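Local atomic coordinates of peptidoglycan synthetase penicillin-binding protein 3 (Bifidobacterium adolescentis, PDB entry 4YE5), a protein that probably binds penicillin and, as a member of the transpeptidase family, is thought to cross-link peptidoglycan during cell-wall synthesis. Residues G54-Q60 against K109-S113; V98-D102 against V118-D122. All coordinates share one frame; numbering follows the deposited sequence.

Interaction 1. Residues G54-Q60 against K109-S113; sequences GNPEQAQ and KLSIS
Gln60 reaches Leu110 and Ile112 through a chain that leaves with CG anti to its own carbonyl carbon (chi1 -67°) and then runs extended. This carries the amide from helix 56-61 over to the loop that follows helix 103-109. Leu110 has nearly the same first torsion, -70°, which brings its CD2 against Ala59 and Gly54.

The amide nitrogen does the polar work. Gln60 NE2 donates to Leu110 O at 2.9 Å in a nearly straight bond. Gln60 NE2 donates also to Ile112 O at 2.8 Å, with a more bent N-H...O angle of 142°. Both acceptors lie close to the plane of the Gln60 amide, and NE2 lies in the carbonyl plane of Ile112.

Beside these bonds the contact is apolar. Ala59 CB meets Leu110 CD2 at 4.0 Å. Leu110 CD2 also comes to 4.1 Å from Gly54 CA. Pro56 CG lies 3.7 Å from Ile112 CG1, the two side chains crossing at a slant. Pro56 CB rests 3.4 Å from Ile112 O. Asn55 caps the helix start, its OD1 accepting from Gln58 N. Val91 of helix 87-99 touches both Ala59 and Leu110, and Val117 of strand 117-123 touches Pro56, Leu110 and Ile112.

In the dimerisation domain, this packs the short helix after strand 50-54 against the loop between helix 103-109 and strand 117-123. With one NH2 group bound to two backbone carbonyls, the rotation of the Gln60 amide is fixed. A polar clasp from an exposed side chain thus adjoins buried Pro56, Ala59 and Leu110.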
ATOM      1  N   GLY A  54      32.704  16.748  16.191  1.00 27.05           N
ATOM      2  CA  GLY A  54      33.982  17.419  16.023  1.00 30.20           C
ATOM      3  C   GLY A  54      35.044  16.512  15.408  1.00 33.05           C
ATOM      4  O   GLY A  54      34.992  15.284  15.542  1.00 30.18           O
ATOM      5  N   ASN A  55      35.993  17.126  14.709  1.00 28.13           N
ATOM      6  CA  ASN A  55      37.176  16.448  14.184  1.00 29.17           C
ATOM      7  C   ASN A  55      38.398  16.897  14.996  1.00 26.19           C
ATOM      8  O   ASN A  55      38.980  17.955  14.732  1.00 33.25           O
ATOM      9  CB  ASN A  55      37.350  16.792  12.701  1.00 34.81           C
ATOM     10  CG  ASN A  55      38.552  16.100  12.053  1.00 36.10           C
ATOM     11  OD1 ASN A  55      39.566  15.840  12.694  1.00 33.58           O
ATOM     12  ND2 ASN A  55      38.436  15.811  10.758  1.00 40.43           N
ATOM     13  N   PRO A  56      38.805  16.075  15.979  1.00 34.61           N
ATOM     14  CA  PRO A  56      39.867  16.460  16.921  1.00 30.90           C
ATOM     15  C   PRO A  56      41.159  16.919  16.251  1.00 28.19           C
ATOM     16  O   PRO A  56      41.709  17.949  16.625  1.00 29.61           O
ATOM     17  CB  PRO A  56      40.086  15.186  17.739  1.00 30.08           C
ATOM     18  CG  PRO A  56      38.744  14.481  17.678  1.00 31.60           C
ATOM     19  CD  PRO A  56      38.253  14.737  16.278  1.00 32.64           C
ATOM     20  N   GLU A  57      41.630  16.196  15.245  1.00 33.39           N
ATOM     21  CA  GLU A  57      42.915  16.573  14.662  1.00 38.23           C
ATOM     22  C   GLU A  57      42.833  17.873  13.848  1.00 27.91           C
ATOM     23  O   GLU A  57      43.778  18.652  13.845  1.00 26.66           O
ATOM     24  CB  GLU A  57      43.537  15.423  13.854  1.00 51.04           C
ATOM     25  CG  GLU A  57      42.931  15.163  12.501  1.00 62.32           C
ATOM     26  CD  GLU A  57      43.817  14.270  11.640  1.00 73.02           C
ATOM     27  OE1 GLU A  57      43.696  14.325  10.397  1.00 72.82           O
ATOM     28  OE2 GLU A  57      44.641  13.520  12.210  1.00 76.77           O
ATOM     29  N   GLN A  58      41.698  18.110  13.179  1.00 30.88           N
ATOM     30  CA  GLN A  58      41.484  19.400  12.527  1.00 30.91           C
ATOM     31  C   GLN A  58      41.310  20.516  13.544  1.00 25.14           C
ATOM     32  O   GLN A  58      41.758  21.631  13.307  1.00 24.93           O
ATOM     33  CB  GLN A  58      40.278  19.380  11.583  1.00 27.76           C
ATOM     34  CG  GLN A  58      40.418  18.453  10.390  1.00 38.33           C
ATOM     35  CD  GLN A  58      41.731  18.623   9.664  1.00 48.69           C
ATOM     36  OE1 GLN A  58      42.190  19.741   9.439  1.00 53.46           O
ATOM     37  NE2 GLN A  58      42.350  17.504   9.291  1.00 62.13           N
ATOM     38  N   ALA A  59      40.646  20.230  14.666  1.00 24.99           N
ATOM     39  CA  ALA A  59      40.516  21.234  15.728  1.00 24.65           C
ATOM     40  C   ALA A  59      41.891  21.625  16.269  1.00 29.35           C
ATOM     41  O   ALA A  59      42.165  22.804  16.528  1.00 26.24           O
ATOM     42  CB  ALA A  59      39.627  20.721  16.857  1.00 24.65           C
ATOM     43  N   GLN A  60      42.764  20.635  16.416  1.00 28.74           N
ATOM     44  CA  GLN A  60      44.099  20.880  16.980  1.00 27.69           C
ATOM     45  C   GLN A  60      44.946  21.727  16.052  1.00 25.76           C
ATOM     46  O   GLN A  60      45.766  22.502  16.513  1.00 25.72           O
ATOM     47  CB  GLN A  60      44.797  19.544  17.309  1.00 31.01           C
ATOM     48  CG  GLN A  60      44.107  18.792  18.443  1.00 30.41           C
ATOM     49  CD  GLN A  60      44.418  17.308  18.466  1.00 36.62           C
ATOM     50  OE1 GLN A  60      45.524  16.881  18.123  1.00 34.04           O
ATOM     51  NE2 GLN A  60      43.434  16.511  18.872  1.00 27.79           N
ATOM     52  N   LYS A 109      37.547  16.692  24.787  1.00 32.74           N
ATOM     53  CA  LYS A 109      37.042  15.853  23.710  1.00 34.90           C
ATOM     54  C   LYS A 109      37.763  16.121  22.385  1.00 33.21           C
ATOM     55  O   LYS A 109      37.934  15.210  21.559  1.00 34.99           O
ATOM     56  CB  LYS A 109      35.538  16.034  23.532  1.00 43.39           C
ATOM     57  CG  LYS A 109      34.705  15.391  24.614  1.00 50.21           C
ATOM     58  CD  LYS A 109      33.234  15.650  24.373  1.00 55.85           C
ATOM     59  CE  LYS A 109      32.380  14.979  25.432  1.00 61.75           C
ATOM     60  NZ  LYS A 109      30.958  15.373  25.286  1.00 64.82           N
ATOM     61  N   LEU A 110      38.188  17.365  22.178  1.00 27.68           N
ATOM     62  CA  LEU A 110      38.815  17.734  20.905  1.00 34.90           C
ATOM     63  C   LEU A 110      40.326  17.520  20.941  1.00 38.36           C
ATOM     64  O   LEU A 110      41.027  17.728  19.943  1.00 36.29           O
ATOM     65  CB  LEU A 110      38.479  19.188  20.552  1.00 29.59           C
ATOM     66  CG  LEU A 110      37.012  19.415  20.156  1.00 31.44           C
ATOM     67  CD1 LEU A 110      36.686  20.906  20.114  1.00 24.52           C
ATOM     68  CD2 LEU A 110      36.709  18.753  18.812  1.00 34.23           C
ATOM     69  N   SER A 111      40.820  17.110  22.104  1.00 35.90           N
ATOM     70  CA  SER A 111      42.248  16.901  22.301  1.00 36.22           C
ATOM     71  C   SER A 111      42.626  15.427  22.177  1.00 42.97           C
ATOM     72  O   SER A 111      43.788  15.067  22.363  1.00 49.63           O
ATOM     73  CB  SER A 111      42.685  17.441  23.659  1.00 29.11           C
ATOM     74  OG  SER A 111      42.818  18.854  23.629  1.00 30.70           O
ATOM     75  N   ILE A 112      41.650  14.580  21.860  1.00 41.51           N
ATOM     76  CA  ILE A 112      41.936  13.165  21.616  1.00 46.42           C
ATOM     77  C   ILE A 112      42.496  12.935  20.212  1.00 51.57           C
ATOM     78  O   ILE A 112      42.700  13.875  19.443  1.00 48.38           O
ATOM     79  CB  ILE A 112      40.701  12.271  21.795  1.00 43.97           C
ATOM     80  CG1 ILE A 112      39.711  12.480  20.645  1.00 45.25           C
ATOM     81  CG2 ILE A 112      40.045  12.518  23.148  1.00 41.58           C
ATOM     82  CD1 ILE A 112      38.588  11.465  20.631  1.00 43.20           C
ATOM     83  N   SER A 113      42.746  11.673  19.885  1.00 54.79           N
ATOM     84  CA  SER A 113      43.302  11.328  18.590  1.00 52.37           C
ATOM     85  C   SER A 113      42.180  10.930  17.645  1.00 44.37           C
ATOM     86  O   SER A 113      41.104  10.520  18.076  1.00 46.70           O
ATOM     87  CB  SER A 113      44.303  10.177  18.728  1.00 55.63           C
ATOM     88  OG  SER A 113      43.630   8.973  19.067  1.00 58.33           O
TER

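Interaction 2. Residues V98-D102 against V118-D122; sequences VLGMD and VLKKD
Lys120 reaches across to Leu99 and Met101, a selenomethionine, along its whole length. Lys120 CB lies 4.1 Å from Met101 SE. CG stands anti to the backbone N (chi1 -165°), and from there the chain is fully extended. Lys120 CD passes 4.1 Å from Leu99 CD2, the two side chains running past each other in opposite directions. Lys120 CE comes within 3.9 Å of Leu99 O. At the tip, Lys120 NZ donates to Leu99 O at 2.9 Å, tilted 25° from the carbonyl plane. Lys120 NZ also donates to a water, which in turn donates to Gly100 O. The ammonium group is therefore tied to the end of helix 87-99 directly and through water. Carbonyls at a helix C-terminus carry partial negative charge, which probably favours the charged lysine.

Met101 SE is 3.3 Å from Leu119 O, and the bend at chi3 (64°) brings Met101 CE to 3.4 Å from Leu119 O. Gly100, with positive phi, is the first residue to leave the helical conformation.

Leu119 and Lys120 both face Ile52 of strand 50-54, forming a classic beta bulge in the edge strand 117-123. Leu106 of helix 103-109 touches both Met101 and Leu119, while Ile131 of helix 125-132 packs on Leu99. The contact joins the C-terminal end of helix 87-99 to the bulged edge strand, with helices 103-109 and 125-132 also packing on it.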
ATOM      1  N   VAL A  98      27.515  28.222  22.560  1.00 31.04           N
ATOM      2  CA  VAL A  98      26.478  27.826  21.620  1.00 28.05           C
ATOM      3  C   VAL A  98      25.854  26.503  22.028  1.00 27.48           C
ATOM      4  O   VAL A  98      24.639  26.327  21.945  1.00 35.19           O
ATOM      5  CB  VAL A  98      27.033  27.738  20.170  1.00 33.47           C
ATOM      6  CG1 VAL A  98      25.916  27.433  19.206  1.00 29.39           C
ATOM      7  CG2 VAL A  98      27.730  29.057  19.792  1.00 34.33           C
ATOM      8  N   LEU A  99      26.685  25.571  22.478  1.00 28.05           N
ATOM      9  CA  LEU A  99      26.203  24.246  22.871  1.00 33.61           C
ATOM     10  C   LEU A  99      25.742  24.196  24.338  1.00 34.90           C
ATOM     11  O   LEU A  99      25.183  23.193  24.783  1.00 37.67           O
ATOM     12  CB  LEU A  99      27.284  23.185  22.622  1.00 34.99           C
ATOM     13  CG  LEU A  99      27.655  22.890  21.159  1.00 35.78           C
ATOM     14  CD1 LEU A  99      28.887  22.002  21.089  1.00 27.84           C
ATOM     15  CD2 LEU A  99      26.496  22.248  20.392  1.00 28.68           C
ATOM     16  N   GLY A 100      25.965  25.281  25.072  1.00 31.30           N
ATOM     17  CA  GLY A 100      25.669  25.317  26.496  1.00 35.36           C
ATOM     18  C   GLY A 100      26.481  24.278  27.239  1.00 41.32           C
ATOM     19  O   GLY A 100      25.967  23.560  28.086  1.00 44.97           O
HETATM   20  N   MSE A 101      27.760  24.184  26.901  1.00 38.81           N
HETATM   21  CA  MSE A 101      28.622  23.181  27.508  1.00 34.09           C
HETATM   22  C   MSE A 101      29.864  23.836  28.073  1.00 38.00           C
HETATM   23  O   MSE A 101      30.165  25.000  27.771  1.00 40.73           O
HETATM   24  CB  MSE A 101      29.016  22.114  26.481  1.00 32.12           C
HETATM   25  CG  MSE A 101      27.862  21.195  26.067  1.00 38.85           C
HETATM   26 SE   MSE A 101      28.398  19.881  24.715  0.45 37.50          SE
HETATM   27  CE  MSE A 101      29.697  18.888  25.774  1.00 66.05           C
ATOM     28  N   ASP A 102      30.594  23.087  28.889  1.00 37.42           N
ATOM     29  CA  ASP A 102      31.803  23.613  29.505  1.00 37.71           C
ATOM     30  C   ASP A 102      33.002  23.534  28.544  1.00 34.65           C
ATOM     31  O   ASP A 102      33.228  22.510  27.884  1.00 35.68           O
ATOM     32  CB  ASP A 102      32.080  22.886  30.821  1.00 48.39           C
ATOM     33  CG  ASP A 102      33.378  23.320  31.455  1.00 56.54           C
ATOM     34  OD1 ASP A 102      33.438  24.443  31.998  1.00 61.58           O
ATOM     35  OD2 ASP A 102      34.342  22.535  31.402  1.00 61.95           O
ATOM     36  N   VAL A 118      31.873  12.700  19.079  1.00 36.28           N
ATOM     37  CA  VAL A 118      30.562  13.298  19.309  1.00 38.51           C
ATOM     38  C   VAL A 118      30.704  14.401  20.341  1.00 36.54           C
ATOM     39  O   VAL A 118      31.300  14.190  21.398  1.00 36.47           O
ATOM     40  CB  VAL A 118      29.523  12.277  19.821  1.00 33.56           C
ATOM     41  CG1 VAL A 118      28.224  12.994  20.175  1.00 35.20           C
ATOM     42  CG2 VAL A 118      29.278  11.218  18.782  1.00 32.55           C
ATOM     43  N   LEU A 119      30.179  15.583  20.035  1.00 34.44           N
ATOM     44  CA  LEU A 119      30.258  16.702  20.969  1.00 31.57           C
ATOM     45  C   LEU A 119      28.933  16.883  21.686  1.00 34.43           C
ATOM     46  O   LEU A 119      28.899  17.213  22.874  1.00 34.55           O
ATOM     47  CB  LEU A 119      30.636  17.995  20.249  1.00 31.67           C
ATOM     48  CG  LEU A 119      32.001  17.985  19.563  1.00 35.51           C
ATOM     49  CD1 LEU A 119      32.166  19.255  18.727  1.00 34.78           C
ATOM     50  CD2 LEU A 119      33.116  17.848  20.595  1.00 35.96           C
ATOM     51  N   LYS A 120      27.841  16.690  20.954  1.00 33.32           N
ATOM     52  CA  LYS A 120      26.507  16.774  21.539  1.00 35.08           C
ATOM     53  C   LYS A 120      25.468  16.111  20.652  1.00 35.89           C
ATOM     54  O   LYS A 120      25.485  16.280  19.427  1.00 31.23           O
ATOM     55  CB  LYS A 120      26.110  18.225  21.807  1.00 35.80           C
ATOM     56  CG  LYS A 120      24.909  18.344  22.729  1.00 35.72           C
ATOM     57  CD  LYS A 120      24.605  19.779  23.089  1.00 36.04           C
ATOM     58  CE  LYS A 120      23.386  19.839  24.008  1.00 42.65           C
ATOM     59  NZ  LYS A 120      23.061  21.234  24.407  1.00 44.20           N
ATOM     60  N   LYS A 121      24.568  15.358  21.282  1.00 37.31           N
ATOM     61  CA  LYS A 121      23.491  14.667  20.583  1.00 36.43           C
ATOM     62  C   LYS A 121      22.213  15.484  20.667  1.00 34.75           C
ATOM     63  O   LYS A 121      22.075  16.321  21.563  1.00 38.09           O
ATOM     64  CB  LYS A 121      23.223  13.304  21.236  1.00 43.36           C
ATOM     65  CG  LYS A 121      24.412  12.363  21.255  1.00 49.61           C
ATOM     66  CD  LYS A 121      24.019  11.004  21.810  1.00 55.14           C
ATOM     67  CE  LYS A 121      25.237  10.125  22.035  1.00 61.66           C
ATOM     68  NZ  LYS A 121      24.842   8.786  22.566  1.00 70.25           N
ATOM     69  N   ASP A 122      21.289  15.237  19.739  1.00 32.05           N
ATOM     70  CA  ASP A 122      19.924  15.750  19.841  1.00 41.19           C
ATOM     71  C   ASP A 122      19.814  17.291  19.938  1.00 44.54           C
ATOM     72  O   ASP A 122      19.027  17.826  20.724  1.00 43.51           O
ATOM     73  CB  ASP A 122      19.240  15.076  21.042  1.00 48.96           C
ATOM     74  CG  ASP A 122      17.770  15.402  21.141  1.00 54.42           C
ATOM     75  OD1 ASP A 122      17.099  15.432  20.093  1.00 57.53           O
ATOM     76  OD2 ASP A 122      17.298  15.662  22.265  1.00 63.07           O
TER
HETATM   77  O   HOH W   1      24.496  21.022  27.034  1.00 57.58           O

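Interactions 1 and 2 lie about 15 Å apart, centre to centre, and both belong to the penicillin-binding protein dimerisation domain. Their segments alternate along the chain: 54-60, 98-102, 109-113, then 118-122. Strand 50-54 leads into interaction 1, and its antiparallel neighbour 117-123 carries one side of interaction 2. Helix 103-109 connects 98-102 to 109-113. The two contacts touch directly, as Leu119 CD1 packs 3.6 Å from Gly54 N and Lys109 packs on Met101 and on the carbonyl of Val118. Together they tie helices 56-61, 87-99 and 103-109 to one three-stranded sheet, far from the centre of this elongated chain.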